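Chlamydomonas reinhardtii THB1 (Chlamydomonas reinhardtii, PDB 6CII) binds heme as a group I truncated hemoglobin, here with cyanide as the ligand, and probably binds oxygen. Local coordinates at residues D25-R30 and A95-T100. Residues are numbered along the deposited sequence; the frame is centred on the assembly and turned at random. Where two conformers were deposited one is given.
With CYN (cyanide ion), chain C.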
loop_
_atom_site.group_PDB
_atom_site.type_symbol
_atom_site.label_atom_id
_atom_site.label_comp_id
_atom_site.label_asym_id
_atom_site.label_seq_id
_atom_site.Cartn_x
_atom_site.Cartn_y
_atom_site.Cartn_z
ATOM N N ASP A 25 -8.929 3.179 -0.559
ATOM C CA ASP A 25 -10.091 3.320 0.307
ATOM C C ASP A 25 -10.591 1.949 0.777
ATOM O O ASP A 25 -10.848 1.749 1.973
ATOM C CB ASP A 25 -11.168 4.103 -0.443
ATOM C CG ASP A 25 -12.252 4.620 0.454
ATOM O OD1 ASP A 25 -11.965 5.011 1.603
ATOM O OD2 ASP A 25 -13.410 4.652 -0.002
ATOM N N VAL A 26 -10.723 0.994 -0.153
ATOM C CA VAL A 26 -11.215 -0.349 0.188
ATOM C C VAL A 26 -10.223 -1.060 1.095
ATOM O O VAL A 26 -10.589 -1.695 2.086
ATOM C CB VAL A 26 -11.464 -1.180 -1.091
ATOM C CG1 VAL A 26 -11.757 -2.662 -0.704
ATOM C CG2 VAL A 26 -12.604 -0.592 -1.908
ATOM N N PHE A 27 -8.946 -0.985 0.723
ATOM C CA PHE A 27 -7.840 -1.543 1.490
ATOM C C PHE A 27 -7.914 -1.142 2.959
ATOM O O PHE A 27 -7.884 -2.002 3.846
ATOM C CB PHE A 27 -6.575 -1.054 0.779
ATOM C CG PHE A 27 -5.280 -1.283 1.473
ATOM C CD1 PHE A 27 -4.680 -2.537 1.488
ATOM C CD2 PHE A 27 -4.577 -0.192 1.957
ATOM C CE1 PHE A 27 -3.428 -2.718 2.024
ATOM C CE2 PHE A 27 -3.322 -0.350 2.527
ATOM C CZ PHE A 27 -2.728 -1.623 2.556
ATOM N N TYR A 28 -8.136 0.154 3.240
ATOM C CA TYR A 28 -8.190 0.549 4.635
ATOM C C TYR A 28 -9.526 0.217 5.296
ATOM O O TYR A 28 -9.566 0.098 6.518
ATOM C CB TYR A 28 -7.872 2.044 4.797
ATOM C CG TYR A 28 -6.362 2.251 4.773
ATOM C CD1 TYR A 28 -5.539 1.585 5.684
ATOM C CD2 TYR A 28 -5.781 3.061 3.839
ATOM C CE1 TYR A 28 -4.169 1.736 5.649
ATOM C CE2 TYR A 28 -4.406 3.236 3.808
ATOM C CZ TYR A 28 -3.622 2.570 4.709
ATOM O OH TYR A 28 -2.285 2.743 4.613
ATOM N N GLU A 29 -10.633 0.109 4.544
ATOM C CA GLU A 29 -11.851 -0.406 5.176
ATOM C C GLU A 29 -11.670 -1.850 5.633
ATOM O O GLU A 29 -12.140 -2.220 6.720
ATOM C CB GLU A 29 -13.064 -0.273 4.240
ATOM C CG GLU A 29 -13.464 1.206 3.984
ATOM C CD GLU A 29 -13.868 2.017 5.246
ATOM O OE1 GLU A 29 -14.015 1.453 6.334
ATOM O OE2 GLU A 29 -14.022 3.248 5.144
ATOM N N ARG A 30 -10.974 -2.675 4.834
ATOM C CA ARG A 30 -10.666 -4.044 5.257
ATOM C C ARG A 30 -9.696 -4.048 6.430
ATOM O O ARG A 30 -9.811 -4.870 7.337
ATOM C CB ARG A 30 -10.057 -4.846 4.097
ATOM C CG ARG A 30 -10.940 -4.963 2.879
ATOM C CD ARG A 30 -10.183 -5.620 1.723
ATOM N NE ARG A 30 -9.690 -6.959 2.064
ATOM C CZ ARG A 30 -10.160 -8.102 1.579
ATOM N NH1 ARG A 30 -11.160 -8.114 0.706
ATOM N NH2 ARG A 30 -9.612 -9.251 1.968
ATOM N N ALA A 95 -1.991 -9.176 1.385
ATOM C CA ALA A 95 -3.130 -9.971 0.952
ATOM C C ALA A 95 -4.402 -9.134 0.889
ATOM O O ALA A 95 -5.236 -9.332 -0.001
ATOM C CB ALA A 95 -3.316 -11.162 1.894
ATOM N N HIS A 96 -4.565 -8.182 1.809
ATOM C CA HIS A 96 -5.687 -7.266 1.680
ATOM C C HIS A 96 -5.602 -6.474 0.392
ATOM O O HIS A 96 -6.626 -6.212 -0.242
ATOM C CB HIS A 96 -5.745 -6.299 2.855
ATOM C CG HIS A 96 -6.347 -6.889 4.079
ATOM N ND1 HIS A 96 -7.641 -7.367 4.115
ATOM C CD2 HIS A 96 -5.846 -7.046 5.325
ATOM C CE1 HIS A 96 -7.905 -7.806 5.332
ATOM N NE2 HIS A 96 -6.832 -7.621 6.085
ATOM N N LEU A 97 -4.406 -6.035 0.015
ATOM C CA LEU A 97 -4.306 -5.263 -1.217
ATOM C C LEU A 97 -4.553 -6.150 -2.426
ATOM O O LEU A 97 -5.211 -5.738 -3.383
ATOM C CB LEU A 97 -2.947 -4.591 -1.332
ATOM C CG LEU A 97 -2.784 -3.695 -2.570
ATOM C CD1 LEU A 97 -3.848 -2.584 -2.598
ATOM C CD2 LEU A 97 -1.364 -3.097 -2.666
ATOM N N ASP A 98 -4.028 -7.365 -2.405
ATOM C CA ASP A 98 -4.242 -8.247 -3.547
ATOM C C ASP A 98 -5.725 -8.526 -3.722
ATOM O O ASP A 98 -6.260 -8.400 -4.827
ATOM C CB ASP A 98 -3.470 -9.549 -3.372
ATOM C CG ASP A 98 -3.706 -10.502 -4.539
ATOM O OD1 ASP A 98 -3.023 -10.372 -5.559
ATOM O OD2 ASP A 98 -4.602 -11.354 -4.448
ATOM N N SER A 99 -6.414 -8.860 -2.624
ATOM C CA SER A 99 -7.856 -9.112 -2.676
ATOM C C SER A 99 -8.628 -7.880 -3.125
ATOM O O SER A 99 -9.629 -7.993 -3.844
ATOM C CB SER A 99 -8.351 -9.568 -1.302
ATOM O OG SER A 99 -7.887 -10.885 -1.025
ATOM N N THR A 100 -8.194 -6.691 -2.682
ATOM C CA THR A 100 -8.831 -5.452 -3.124
ATOM C C THR A 100 -8.700 -5.272 -4.626
ATOM O O THR A 100 -9.670 -4.915 -5.314
ATOM C CB THR A 100 -8.199 -4.265 -2.407
ATOM O OG1 THR A 100 -8.486 -4.340 -1.004
ATOM C CG2 THR A 100 -8.686 -2.948 -3.004
HETATM C C CYN C . 0.592 1.023 6.088
HETATM N N CYN C . -0.480 1.218 5.752
#
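Arg-30 on helix 16-33 grips His-96 on helix 87-103 in the truncated (2-on-2) globin fold, where segments 25-30 and 95-100 of these helices cross at 131°, the segment axes 9.2 Å apart at closest approach. Arg-30 NE gives its hydrogen to His-96 ND1 at 2.9 Å, nearly straight at 170° and close to both the imidazole and guanidinium planes; NH2 adds a weak second bond to the same nitrogen. ND1 therefore acts as acceptor, while NE2 at the other side of the ring bonds Asp-34, so both imidazole nitrogens are satisfied. A bend at chi3 (59°) turns the guanidinium back over Ser-99, whose small CB lies against one face. Replacing Arg-30 with a leucine would probably leave His-96 ND1 without its donor and the imidazole less firmly fixed in rotation. Thr-100 suits the buried side because its hydroxyl can be paid for within its own helix, while its CG2 packs 3.8 Å from Val-26 CB. Deeper in, flat Phe-27 sets CE1 3.9 Å from Leu-97 CB, and its CD2 lies over the centre of the Tyr-28 ring. Tyr-28 turns away from helix 87-103 into the distal pocket, where its OH donates to cyanide N at 2.6 Å and also bonds Gln-49 and Gln-53. Within helix 87-103, His-96 O takes two donors from opposite faces of its carbonyl plane: Thr-100 N, and Thr-100 OG1 at 2.7 Å.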